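Side-chain contacts in Serine/threonine-protein kinase Tel1 (Chaetomium thermophilum, PDB 6SKY), which phosphorylates proteins on serine and threonine with ATP and probably activates checkpoint signalling after DNA damage: residues L2243-S2246 against D2247-K2251; I2252-Q2255 against V2256-R2260; P2264-I2267 against Q2268-L2272; A2296-C2299 against D2300-Q2304; V2366-T2369 against R2370-F2373. All coordinates share one frame; numbering follows the deposited sequence.

Interaction 1: L2243-S2246 against D2247-K2251; sequences LSRS and DLLSK
Asp2247 reaches back across the start of its helix toward Leu2243 and Ser2244. Its CG sits between the backbone N and the carbonyl carbon (chi1 81°), a setting that turns the carboxylate toward the chain just before the helix. There OD1 lies 3.4 Å from the methyl CD1 of Leu2243, the two side chains meeting at about a right angle. OD2 falls beside Ser2244, but the model places it too near the serine hydroxyl for that detail to be trusted. Leu2248 follows with a weak backbone bond, its N 3.4 Å from Ser2244 O, while its side chain packs among Met2208, Leu2227 and Ile2230 of two neighbouring helices. Leu2249 makes a firmer turn, its N giving a hydrogen bond to Arg2245 O at 2.9 Å. Its methyl CD1 also sits above the middle of one face of the Arg2245 guanidinium, 3.9 Å from CZ. That flat group is held by salt bridges to Asp2231 and Glu2278, so the leucine carbon lies on a charge already paired from two helices. Ser2250 completes the set, its N bonding to Ser2246 O at 2.9 Å, and the Ser2246 hydroxyl in turn meets Glu2287. The whole is an example of a helix N-terminus with a serine, Ser2244, at the N-cap, here opening one helix of the alpha-solenoid FAT region.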
loop_
_atom_site.group_PDB
_atom_site.type_symbol
_atom_site.label_atom_id
_atom_site.label_comp_id
_atom_site.label_asym_id
_atom_site.label_seq_id
_atom_site.Cartn_x
_atom_site.Cartn_y
_atom_site.Cartn_z
ATOM N N LEU A 2243 -33.498 6.120 -1.866
ATOM C CA LEU A 2243 -32.323 6.436 -1.066
ATOM C C LEU A 2243 -32.789 7.323 0.074
ATOM O O LEU A 2243 -33.281 8.425 -0.169
ATOM C CB LEU A 2243 -31.260 7.130 -1.904
ATOM C CG LEU A 2243 -30.151 7.843 -1.143
ATOM C CD1 LEU A 2243 -29.313 6.848 -0.377
ATOM C CD2 LEU A 2243 -29.298 8.633 -2.097
ATOM N N SER A 2244 -32.656 6.843 1.304
ATOM C CA SER A 2244 -33.098 7.614 2.452
ATOM C C SER A 2244 -32.096 8.705 2.778
ATOM O O SER A 2244 -30.896 8.561 2.553
ATOM C CB SER A 2244 -33.298 6.709 3.661
ATOM O OG SER A 2244 -32.201 5.844 3.835
ATOM N N ARG A 2245 -32.597 9.815 3.305
ATOM C CA ARG A 2245 -31.705 10.912 3.630
ATOM C C ARG A 2245 -30.897 10.650 4.887
ATOM O O ARG A 2245 -29.815 11.219 5.035
ATOM C CB ARG A 2245 -32.486 12.209 3.790
ATOM C CG ARG A 2245 -31.686 13.416 3.394
ATOM C CD ARG A 2245 -32.134 14.645 4.128
ATOM N NE ARG A 2245 -31.101 15.670 4.103
ATOM C CZ ARG A 2245 -31.013 16.656 4.984
ATOM N NH1 ARG A 2245 -30.039 17.544 4.892
ATOM N NH2 ARG A 2245 -31.895 16.748 5.965
ATOM N N SER A 2246 -31.376 9.788 5.779
ATOM C CA SER A 2246 -30.645 9.517 7.004
ATOM C C SER A 2246 -29.470 8.588 6.771
ATOM O O SER A 2246 -28.427 8.757 7.401
ATOM C CB SER A 2246 -31.569 8.927 8.059
ATOM O OG SER A 2246 -31.873 7.589 7.755
ATOM N N ASP A 2247 -29.587 7.628 5.858
ATOM C CA ASP A 2247 -28.426 6.801 5.567
ATOM C C ASP A 2247 -27.384 7.574 4.777
ATOM O O ASP A 2247 -26.187 7.375 4.985
ATOM C CB ASP A 2247 -28.840 5.528 4.836
ATOM C CG ASP A 2247 -29.051 5.736 3.361
ATOM O OD1 ASP A 2247 -28.060 5.747 2.604
ATOM O OD2 ASP A 2247 -30.218 5.865 2.947
ATOM N N LEU A 2248 -27.810 8.489 3.911
ATOM C CA LEU A 2248 -26.863 9.375 3.250
ATOM C C LEU A 2248 -26.156 10.269 4.257
ATOM O O LEU A 2248 -24.933 10.438 4.204
ATOM C CB LEU A 2248 -27.582 10.212 2.199
ATOM C CG LEU A 2248 -26.781 11.317 1.518
ATOM C CD1 LEU A 2248 -25.611 10.752 0.782
ATOM C CD2 LEU A 2248 -27.662 12.079 0.584
ATOM N N LEU A 2249 -26.910 10.850 5.188
ATOM C CA LEU A 2249 -26.302 11.738 6.171
ATOM C C LEU A 2249 -25.339 10.992 7.073
ATOM O O LEU A 2249 -24.264 11.503 7.396
ATOM C CB LEU A 2249 -27.376 12.423 6.999
ATOM C CG LEU A 2249 -28.036 13.623 6.346
ATOM C CD1 LEU A 2249 -29.019 14.219 7.292
ATOM C CD2 LEU A 2249 -27.003 14.635 5.968
ATOM N N SER A 2250 -25.692 9.780 7.491
ATOM C CA SER A 2250 -24.791 9.038 8.359
ATOM C C SER A 2250 -23.577 8.525 7.598
ATOM O O SER A 2250 -22.496 8.404 8.177
ATOM C CB SER A 2250 -25.537 7.897 9.033
ATOM O OG SER A 2250 -25.904 6.914 8.099
ATOM N N LYS A 2251 -23.714 8.257 6.302
ATOM C CA LYS A 2251 -22.551 7.916 5.494
ATOM C C LYS A 2251 -21.590 9.090 5.379
ATOM O O LYS A 2251 -20.372 8.920 5.516
ATOM C CB LYS A 2251 -23.013 7.466 4.119
ATOM C CG LYS A 2251 -21.997 6.737 3.313
ATOM C CD LYS A 2251 -22.594 6.398 1.986
ATOM C CE LYS A 2251 -21.694 5.504 1.193
ATOM N NZ LYS A 2251 -21.572 4.176 1.831
#

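Interaction 2: I2252-Q2255 against V2256-R2260; sequences IGYQ and VSVAR
Gly2253 O is gripped twice by Ser2257, once by the backbone N at 3.0 Å and once by the hydroxyl OG at 2.8 Å. The two donors arrive from opposite faces of the carbonyl plane, so the oxygen is held on both flanks. With OG beside its own backbone N and opposed to the carbonyl carbon (chi1 -57°), the serine turns its hydroxyl back along the helix to this acceptor one turn earlier. Replacing Ser2257 with an alanine would probably cost Gly2253 O its hydroxyl donor and leave that face of the carbonyl without its partner. One residue further on, Val2258 lays its methyl CG2 over a face of the Tyr2254 ring, 4.0 Å from the centroid and 25° off the normal, a CH-pi contact displaced toward CZ and CE2. Ile2252 and Val2256 run side by side on another flank, their CG2 methyls 4.1 Å apart. Arg2260, the first residue to leave helical geometry, has positive phi in a Schellman motif, and its guanidinium makes a salt bridge with Asp2922 of the second subunit. Within the subunit the helix is wedged between its neighbours: Ile2252 and Val2256 touch both helix 2220-2232 and helix 2264-2279, and Gln2255 bonds to Ser2223 and rests on Trp2215 of helix 2203-2217.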
loop_
_atom_site.group_PDB
_atom_site.type_symbol
_atom_site.label_atom_id
_atom_site.label_comp_id
_atom_site.label_asym_id
_atom_site.label_seq_id
_atom_site.Cartn_x
_atom_site.Cartn_y
_atom_site.Cartn_z
ATOM N N ILE A 2252 -22.116 10.290 5.130
ATOM C CA ILE A 2252 -21.264 11.474 5.106
ATOM C C ILE A 2252 -20.592 11.673 6.452
ATOM O O ILE A 2252 -19.407 11.999 6.522
ATOM C CB ILE A 2252 -22.060 12.728 4.707
ATOM C CG1 ILE A 2252 -22.740 12.558 3.363
ATOM C CG2 ILE A 2252 -21.143 13.902 4.621
ATOM C CD1 ILE A 2252 -23.610 13.700 3.019
ATOM N N GLY A 2253 -21.337 11.499 7.540
ATOM C CA GLY A 2253 -20.755 11.687 8.858
ATOM C C GLY A 2253 -19.636 10.712 9.151
ATOM O O GLY A 2253 -18.597 11.090 9.691
ATOM N N TYR A 2254 -19.825 9.448 8.790
ATOM C CA TYR A 2254 -18.780 8.455 8.994
ATOM C C TYR A 2254 -17.537 8.791 8.186
ATOM O O TYR A 2254 -16.413 8.735 8.699
ATOM C CB TYR A 2254 -19.302 7.072 8.622
ATOM C CG TYR A 2254 -18.213 6.061 8.460
ATOM C CD1 TYR A 2254 -17.768 5.696 7.208
ATOM C CD2 TYR A 2254 -17.613 5.487 9.557
ATOM C CE1 TYR A 2254 -16.769 4.797 7.055
ATOM C CE2 TYR A 2254 -16.610 4.581 9.412
ATOM C CZ TYR A 2254 -16.192 4.238 8.157
ATOM O OH TYR A 2254 -15.183 3.326 7.996
ATOM N N GLN A 2255 -17.712 9.136 6.914
ATOM C CA GLN A 2255 -16.547 9.412 6.088
ATOM C C GLN A 2255 -15.840 10.691 6.506
ATOM O O GLN A 2255 -14.616 10.773 6.408
ATOM C CB GLN A 2255 -16.955 9.471 4.626
ATOM C CG GLN A 2255 -17.391 8.145 4.102
ATOM C CD GLN A 2255 -17.615 8.151 2.633
ATOM O OE1 GLN A 2255 -17.950 7.136 2.043
ATOM N NE2 GLN A 2255 -17.435 9.293 2.023
ATOM N N VAL A 2256 -16.578 11.694 6.979
ATOM C CA VAL A 2256 -15.947 12.913 7.465
ATOM C C VAL A 2256 -15.209 12.659 8.770
ATOM O O VAL A 2256 -14.179 13.280 9.033
ATOM C CB VAL A 2256 -17.001 14.024 7.610
ATOM C CG1 VAL A 2256 -16.454 15.184 8.366
ATOM C CG2 VAL A 2256 -17.446 14.490 6.267
ATOM N N SER A 2257 -15.704 11.745 9.606
ATOM C CA SER A 2257 -14.979 11.415 10.828
ATOM C C SER A 2257 -13.702 10.649 10.534
ATOM O O SER A 2257 -12.685 10.862 11.195
ATOM C CB SER A 2257 -15.857 10.599 11.765
ATOM O OG SER A 2257 -17.047 11.286 12.072
ATOM N N VAL A 2258 -13.737 9.729 9.572
ATOM C CA VAL A 2258 -12.544 8.949 9.262
ATOM C C VAL A 2258 -11.442 9.838 8.704
ATOM O O VAL A 2258 -10.265 9.660 9.026
ATOM C CB VAL A 2258 -12.890 7.806 8.293
ATOM C CG1 VAL A 2258 -11.647 7.224 7.687
ATOM C CG2 VAL A 2258 -13.648 6.746 9.010
ATOM N N ALA A 2259 -11.796 10.801 7.865
ATOM C CA ALA A 2259 -10.825 11.684 7.238
ATOM C C ALA A 2259 -10.458 12.881 8.096
ATOM O O ALA A 2259 -9.596 13.661 7.694
ATOM C CB ALA A 2259 -11.353 12.177 5.895
ATOM N N ARG A 2260 -11.079 13.040 9.263
ATOM C CA ARG A 2260 -10.834 14.165 10.162
ATOM C C ARG A 2260 -11.091 15.495 9.481
ATOM O O ARG A 2260 -10.483 16.504 9.824
ATOM C CB ARG A 2260 -9.417 14.142 10.723
ATOM C CG ARG A 2260 -9.035 12.876 11.412
ATOM C CD ARG A 2260 -9.826 12.700 12.650
ATOM N NE ARG A 2260 -9.363 11.554 13.411
ATOM C CZ ARG A 2260 -8.528 11.640 14.435
ATOM N NH1 ARG A 2260 -8.150 10.548 15.080
ATOM N NH2 ARG A 2260 -8.074 12.822 14.815
#

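Interaction 3: P2264-I2267 against Q2268-L2272; sequences PDAI and QKKYL
Backbone hydrogen bonds tie Ala2266 and Ile2267 to the residues that follow. Ala2266 O takes the N of Lys2270 at 2.9 Å and, more weakly, that of Lys2269. Ile2267 O likewise accepts Tyr2271 N at 3.1 Å. A weak second bond runs from Leu2272 N to Ile2267 O, 3.4 Å long. That last link spans five residues and marks the wider pi-type turn at 2268-2272. Apolar contacts form the second kind, and they are loose. The methyl CB of Ala2266 lies 4.2 Å from CD of Lys2270, whose CG, beside its own backbone N (chi1 -64°), runs with CB and CD past Ala2266 O. From Ile2267 the branch CG2 comes within 4.5 Å of both CD2 of Tyr2271 and CD1 of Leu2272. Next to the tyrosine, CB of Lys2270 stands over the middle of one ring face. Charge contributes little directly: Asp2265 OD2 and Lys2269 NZ carry opposite signs but remain 6.9 Å apart. The amide of Gln2268 instead bonds to Glu2273, five residues onward, while Ile2267 and Tyr2271 pack against Val2256 and Ile2252 of helix 2245-2259. Two carbonyls each shared between a sound and a weak donor, with loose apolar contacts beside them, suggest that main-chain bonding probably does more than side-chain pairing to shape this turn.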
loop_
_atom_site.group_PDB
_atom_site.type_symbol
_atom_site.label_atom_id
_atom_site.label_comp_id
_atom_site.label_asym_id
_atom_site.label_seq_id
_atom_site.Cartn_x
_atom_site.Cartn_y
_atom_site.Cartn_z
ATOM N N PRO A 2264 -14.978 17.236 15.558
ATOM C CA PRO A 2264 -16.036 16.341 16.039
ATOM C C PRO A 2264 -17.240 17.040 16.647
ATOM O O PRO A 2264 -18.212 16.382 17.013
ATOM C CB PRO A 2264 -15.311 15.493 17.085
ATOM C CG PRO A 2264 -14.113 16.245 17.429
ATOM C CD PRO A 2264 -13.694 16.934 16.197
ATOM N N ASP A 2265 -17.198 18.356 16.768
ATOM C CA ASP A 2265 -18.355 19.098 17.239
ATOM C C ASP A 2265 -19.254 19.559 16.106
ATOM O O ASP A 2265 -20.446 19.784 16.329
ATOM C CB ASP A 2265 -17.900 20.304 18.063
ATOM C CG ASP A 2265 -19.047 21.009 18.744
ATOM O OD1 ASP A 2265 -19.958 20.315 19.242
ATOM O OD2 ASP A 2265 -19.036 22.256 18.796
ATOM N N ALA A 2266 -18.712 19.706 14.901
ATOM C CA ALA A 2266 -19.514 19.990 13.724
ATOM C C ALA A 2266 -20.040 18.729 13.067
ATOM O O ALA A 2266 -21.074 18.778 12.400
ATOM C CB ALA A 2266 -18.696 20.783 12.708
ATOM N N ILE A 2267 -19.349 17.601 13.233
ATOM C CA ILE A 2267 -19.857 16.339 12.713
ATOM C C ILE A 2267 -21.170 15.984 13.384
ATOM O O ILE A 2267 -22.119 15.555 12.727
ATOM C CB ILE A 2267 -18.818 15.225 12.894
ATOM C CG1 ILE A 2267 -17.560 15.539 12.108
ATOM C CG2 ILE A 2267 -19.368 13.919 12.420
ATOM C CD1 ILE A 2267 -16.473 14.558 12.328
ATOM N N GLN A 2268 -21.253 16.164 14.696
ATOM C CA GLN A 2268 -22.485 15.846 15.401
ATOM C C GLN A 2268 -23.587 16.839 15.081
ATOM O O GLN A 2268 -24.766 16.482 15.092
ATOM C CB GLN A 2268 -22.232 15.817 16.900
ATOM C CG GLN A 2268 -23.453 15.510 17.710
ATOM C CD GLN A 2268 -23.239 15.749 19.170
ATOM O OE1 GLN A 2268 -22.110 15.836 19.631
ATOM N NE2 GLN A 2268 -24.326 15.865 19.915
ATOM N N LYS A 2269 -23.230 18.079 14.788
ATOM C CA LYS A 2269 -24.224 19.111 14.547
ATOM C C LYS A 2269 -24.772 19.068 13.129
ATOM O O LYS A 2269 -25.941 19.396 12.915
ATOM C CB LYS A 2269 -23.605 20.472 14.838
ATOM C CG LYS A 2269 -24.494 21.660 14.608
ATOM C CD LYS A 2269 -23.667 22.929 14.681
ATOM C CE LYS A 2269 -24.531 24.176 14.617
ATOM N NZ LYS A 2269 -23.716 25.408 14.808
ATOM N N LYS A 2270 -23.963 18.654 12.158
ATOM C CA LYS A 2270 -24.353 18.689 10.758
ATOM C C LYS A 2270 -24.802 17.350 10.201
ATOM O O LYS A 2270 -25.549 17.335 9.221
ATOM C CB LYS A 2270 -23.197 19.193 9.899
ATOM C CG LYS A 2270 -22.786 20.599 10.191
ATOM C CD LYS A 2270 -21.487 20.931 9.509
ATOM C CE LYS A 2270 -21.622 20.830 8.018
ATOM N NZ LYS A 2270 -20.361 21.211 7.338
ATOM N N TYR A 2271 -24.373 16.244 10.770
ATOM C CA TYR A 2271 -24.627 14.974 10.107
ATOM C C TYR A 2271 -25.317 13.948 10.981
ATOM O O TYR A 2271 -26.114 13.168 10.471
ATOM C CB TYR A 2271 -23.321 14.392 9.582
ATOM C CG TYR A 2271 -22.632 15.297 8.610
ATOM C CD1 TYR A 2271 -23.262 15.692 7.449
ATOM C CD2 TYR A 2271 -21.359 15.764 8.853
ATOM C CE1 TYR A 2271 -22.649 16.523 6.567
ATOM C CE2 TYR A 2271 -20.740 16.592 7.974
ATOM C CZ TYR A 2271 -21.389 16.967 6.834
ATOM O OH TYR A 2271 -20.771 17.798 5.945
ATOM N N LEU A 2272 -25.035 13.917 12.274
ATOM C CA LEU A 2272 -25.572 12.844 13.096
ATOM C C LEU A 2272 -26.916 13.194 13.716
ATOM O O LEU A 2272 -27.843 12.375 13.695
ATOM C CB LEU A 2272 -24.565 12.470 14.177
ATOM C CG LEU A 2272 -23.239 11.940 13.643
ATOM C CD1 LEU A 2272 -22.358 11.550 14.772
ATOM C CD2 LEU A 2272 -23.451 10.761 12.736
#

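Interaction 4: A2296-C2299 against D2300-Q2304; sequences AVFC and DEQLQ
Phe2298 carries its ring with CG opposed to the backbone N (chi1 174°), where its end comes near Gln2302, and the glutamine folds to meet it, its chain bent at CB-CG (chi2 -48°). The bend brings the glutamine over a face of the ring: CG stands 4.0 Å from the centroid, a CH-pi contact set somewhat toward the rim. The amide then continues across the same ring, NE2 lying 3.6 Å from CE1 with the two planes inclined by 27°. Beneath this pair the backbone bond from Gln2302 N to Phe2298 O, 2.9 Å long, joins the same residues. An alanine at Phe2298 would probably deprive the Gln2302 chain of the surface it lies on, set its amide free to turn, and open a gap against Gln2268 and Leu2272 of helix 2264-2279. On another flank Asp2300 bonds through its N to Ala2296 O at 2.9 Å and holds a salt bridge with Arg2397. Leu2303 N reaches Cys2299 O at 3.0 Å, and Gln2304 is the first residue to leave helical geometry. These are the last turns of an alpha-helix, packed between helices 2264-2279 and 2348-2387 in the manner of an alpha-solenoid.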
loop_
_atom_site.group_PDB
_atom_site.type_symbol
_atom_site.label_atom_id
_atom_site.label_comp_id
_atom_site.label_asym_id
_atom_site.label_seq_id
_atom_site.Cartn_x
_atom_site.Cartn_y
_atom_site.Cartn_z
ATOM N N ALA A 2296 -23.826 6.057 18.496
ATOM C CA ALA A 2296 -23.249 5.495 19.712
ATOM C C ALA A 2296 -21.744 5.330 19.594
ATOM O O ALA A 2296 -21.006 5.648 20.528
ATOM C CB ALA A 2296 -23.901 4.159 20.028
ATOM N N VAL A 2297 -21.267 4.835 18.456
ATOM C CA VAL A 2297 -19.832 4.675 18.267
ATOM C C VAL A 2297 -19.135 6.028 18.238
ATOM O O VAL A 2297 -18.034 6.179 18.777
ATOM C CB VAL A 2297 -19.563 3.860 16.995
ATOM C CG1 VAL A 2297 -18.107 3.888 16.652
ATOM C CG2 VAL A 2297 -20.006 2.445 17.210
ATOM N N PHE A 2298 -19.767 7.041 17.640
ATOM C CA PHE A 2298 -19.206 8.388 17.680
ATOM C C PHE A 2298 -19.051 8.892 19.109
ATOM O O PHE A 2298 -17.973 9.346 19.502
ATOM C CB PHE A 2298 -20.078 9.339 16.870
ATOM C CG PHE A 2298 -19.667 10.773 16.967
ATOM C CD1 PHE A 2298 -18.653 11.269 16.180
ATOM C CD2 PHE A 2298 -20.306 11.630 17.837
ATOM C CE1 PHE A 2298 -18.282 12.575 16.271
ATOM C CE2 PHE A 2298 -19.932 12.935 17.930
ATOM C CZ PHE A 2298 -18.923 13.407 17.145
ATOM N N CYS A 2299 -20.123 8.835 19.901
ATOM C CA CYS A 2299 -20.045 9.337 21.270
ATOM C C CYS A 2299 -19.034 8.555 22.097
ATOM O O CYS A 2299 -18.306 9.130 22.916
ATOM C CB CYS A 2299 -21.417 9.286 21.931
ATOM S SG CYS A 2299 -22.599 10.458 21.294
ATOM N N ASP A 2300 -18.971 7.240 21.901
ATOM C CA ASP A 2300 -17.990 6.436 22.617
ATOM C C ASP A 2300 -16.578 6.872 22.270
ATOM O O ASP A 2300 -15.736 7.040 23.153
ATOM C CB ASP A 2300 -18.189 4.963 22.284
ATOM C CG ASP A 2300 -17.550 4.053 23.288
ATOM O OD1 ASP A 2300 -16.986 4.557 24.275
ATOM O OD2 ASP A 2300 -17.613 2.826 23.096
ATOM N N GLU A 2301 -16.300 7.053 20.982
ATOM C CA GLU A 2301 -14.988 7.528 20.568
ATOM C C GLU A 2301 -14.689 8.909 21.129
ATOM O O GLU A 2301 -13.527 9.249 21.353
ATOM C CB GLU A 2301 -14.919 7.533 19.048
ATOM C CG GLU A 2301 -13.646 8.054 18.461
ATOM C CD GLU A 2301 -13.765 8.247 16.967
ATOM O OE1 GLU A 2301 -14.893 8.112 16.445
ATOM O OE2 GLU A 2301 -12.739 8.533 16.314
ATOM N N GLN A 2302 -15.715 9.722 21.361
ATOM C CA GLN A 2302 -15.472 11.030 21.960
ATOM C C GLN A 2302 -15.161 10.920 23.440
ATOM O O GLN A 2302 -14.495 11.799 23.991
ATOM C CB GLN A 2302 -16.667 11.957 21.763
ATOM C CG GLN A 2302 -16.976 12.270 20.334
ATOM C CD GLN A 2302 -15.758 12.668 19.562
ATOM O OE1 GLN A 2302 -15.045 13.584 19.946
ATOM N NE2 GLN A 2302 -15.502 11.977 18.466
ATOM N N LEU A 2303 -15.650 9.878 24.107
ATOM C CA LEU A 2303 -15.293 9.680 25.510
ATOM C C LEU A 2303 -13.840 9.245 25.657
ATOM O O LEU A 2303 -13.056 9.888 26.360
ATOM C CB LEU A 2303 -16.218 8.657 26.154
ATOM C CG LEU A 2303 -17.546 9.199 26.645
ATOM C CD1 LEU A 2303 -18.325 8.096 27.311
ATOM C CD2 LEU A 2303 -17.307 10.335 27.594
ATOM N N GLN A 2304 -13.467 8.146 25.012
ATOM C CA GLN A 2304 -12.109 7.617 25.107
ATOM C C GLN A 2304 -11.207 8.263 24.056
ATOM O O GLN A 2304 -10.643 7.619 23.177
ATOM C CB GLN A 2304 -12.122 6.100 24.974
ATOM C CG GLN A 2304 -12.872 5.590 23.771
ATOM C CD GLN A 2304 -12.870 4.083 23.682
ATOM O OE1 GLN A 2304 -12.298 3.401 24.529
ATOM N NE2 GLN A 2304 -13.516 3.549 22.653
#

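Interaction 5: V2366-T2369 against R2370-F2373; sequences VEQT and RSEF
The Phe2373 ring meets Thr2369 through its CD2 and CE2 atoms, with the threonine methyl CG2 4.0 Å from CE2. The contact joins residues four apart on one continuous alpha-helix, the long helix 2348-2387 of the alpha-solenoid FAT region, and a second pair, Gln2368 and Glu2372, repeats the spacing. Thr2369 and Phe2373 lie alongside each other and point the same way, the methyl being opposed to the threonine backbone N and thus leaning along the helix toward the ring. The other pair is looser: the Gln2368 and Glu2372 side chains cross at about a right angle, their amide and carboxylate planes 75° apart. NE2 of Gln2368 remains 4.1 Å from both CG and OE2 of Glu2372, so the groups are neighbours rather than bonded partners. Arg2370 reaches out of the turn. Its CG passes Val2366 O at 3.3 Å, and the chain then bends (chi3 68°) so that NH1 can bond to Leu2303 O at the end of helix 2286-2303. The Arg2370 and Val2366 side chains both touch Leu2312 of helix 2306-2328, while Phe2373 packs on Cys2299, Gln2302 and Leu2303. Under these side chains run regular main-chain bonds. Ser2371 N meets Glu2367 O at 2.9 Å, Phe2373 N meets Thr2369 O at 3.0 Å, and Glu2372 N points at Gln2368 O across 3.0 Å with an N-H...O angle of 166°.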
loop_
_atom_site.group_PDB
_atom_site.type_symbol
_atom_site.label_atom_id
_atom_site.label_comp_id
_atom_site.label_asym_id
_atom_site.label_seq_id
_atom_site.Cartn_x
_atom_site.Cartn_y
_atom_site.Cartn_z
ATOM N N VAL A 2366 -16.275 20.997 31.333
ATOM C CA VAL A 2366 -15.733 19.793 30.701
ATOM C C VAL A 2366 -16.466 18.545 31.182
ATOM O O VAL A 2366 -16.821 17.662 30.385
ATOM C CB VAL A 2366 -14.220 19.692 30.949
ATOM C CG1 VAL A 2366 -13.700 18.367 30.459
ATOM C CG2 VAL A 2366 -13.514 20.808 30.240
ATOM N N GLU A 2367 -16.706 18.446 32.486
ATOM C CA GLU A 2367 -17.380 17.264 33.003
ATOM C C GLU A 2367 -18.821 17.177 32.528
ATOM O O GLU A 2367 -19.336 16.073 32.333
ATOM C CB GLU A 2367 -17.328 17.250 34.522
ATOM C CG GLU A 2367 -15.978 16.892 35.078
ATOM C CD GLU A 2367 -15.929 17.060 36.571
ATOM O OE1 GLU A 2367 -16.915 17.576 37.132
ATOM O OE2 GLU A 2367 -14.913 16.680 37.187
ATOM N N GLN A 2368 -19.490 18.309 32.325
ATOM C CA GLN A 2368 -20.846 18.253 31.796
ATOM C C GLN A 2368 -20.851 17.778 30.350
ATOM O O GLN A 2368 -21.732 17.009 29.943
ATOM C CB GLN A 2368 -21.510 19.619 31.915
ATOM C CG GLN A 2368 -22.970 19.597 31.573
ATOM C CD GLN A 2368 -23.749 18.668 32.474
ATOM O OE1 GLN A 2368 -23.484 18.584 33.671
ATOM N NE2 GLN A 2368 -24.712 17.955 31.901
ATOM N N THR A 2369 -19.874 18.217 29.561
ATOM C CA THR A 2369 -19.746 17.696 28.204
ATOM C C THR A 2369 -19.575 16.181 28.210
ATOM O O THR A 2369 -20.236 15.459 27.449
ATOM C CB THR A 2369 -18.577 18.374 27.499
ATOM O OG1 THR A 2369 -19.006 19.635 26.979
ATOM C CG2 THR A 2369 -18.072 17.529 26.370
ATOM N N ARG A 2370 -18.706 15.677 29.089
ATOM C CA ARG A 2370 -18.490 14.234 29.155
ATOM C C ARG A 2370 -19.723 13.486 29.649
ATOM O O ARG A 2370 -19.984 12.362 29.206
ATOM C CB ARG A 2370 -17.302 13.925 30.050
ATOM C CG ARG A 2370 -16.019 14.531 29.575
ATOM C CD ARG A 2370 -14.865 14.004 30.378
ATOM N NE ARG A 2370 -14.621 12.595 30.117
ATOM C CZ ARG A 2370 -13.891 12.148 29.104
ATOM N NH1 ARG A 2370 -13.708 10.851 28.938
ATOM N NH2 ARG A 2370 -13.347 13.002 28.255
ATOM N N SER A 2371 -20.494 14.081 30.555
ATOM C CA SER A 2371 -21.710 13.433 31.027
ATOM C C SER A 2371 -22.752 13.330 29.921
ATOM O O SER A 2371 -23.435 12.306 29.792
ATOM C CB SER A 2371 -22.270 14.198 32.220
ATOM O OG SER A 2371 -23.539 13.703 32.592
ATOM N N GLU A 2372 -22.898 14.383 29.118
ATOM C CA GLU A 2372 -23.806 14.304 27.981
ATOM C C GLU A 2372 -23.369 13.227 27.000
ATOM O O GLU A 2372 -24.205 12.474 26.481
ATOM C CB GLU A 2372 -23.892 15.654 27.280
ATOM C CG GLU A 2372 -24.693 16.682 28.037
ATOM C CD GLU A 2372 -24.549 18.071 27.459
ATOM O OE1 GLU A 2372 -23.790 18.235 26.480
ATOM O OE2 GLU A 2372 -25.190 19.003 27.990
ATOM N N PHE A 2373 -22.070 13.145 26.720
ATOM C CA PHE A 2373 -21.600 12.099 25.818
ATOM C C PHE A 2373 -21.903 10.715 26.365
ATOM O O PHE A 2373 -22.274 9.813 25.610
ATOM C CB PHE A 2373 -20.107 12.241 25.565
ATOM C CG PHE A 2373 -19.775 13.168 24.452
ATOM C CD1 PHE A 2373 -20.631 13.324 23.390
ATOM C CD2 PHE A 2373 -18.605 13.892 24.471
ATOM C CE1 PHE A 2373 -20.327 14.172 22.373
ATOM C CE2 PHE A 2373 -18.301 14.745 23.455
ATOM C CZ PHE A 2373 -19.161 14.884 22.406
#

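In the fold
The five contacts come in series along the chain and lie on four helices, all within the FAT region. Interactions 1 and 2 share helix 2245-2259, their centres 13 Å apart, and the next helix, 2264-2279, carries interaction 3, which touches both. Interaction 4, on helix 2286-2303, has its centre 13 Å from that of interaction 3 and 12 Å from that of interaction 5 on helix 2348-2387, and it packs against each. The ends are distant: interactions 1 and 5 have centres 28 Å apart and do not meet. Contact thus passes from helix to helix, as in an alpha-solenoid, away from the ATP site, with interaction 2 also reaching the second subunit.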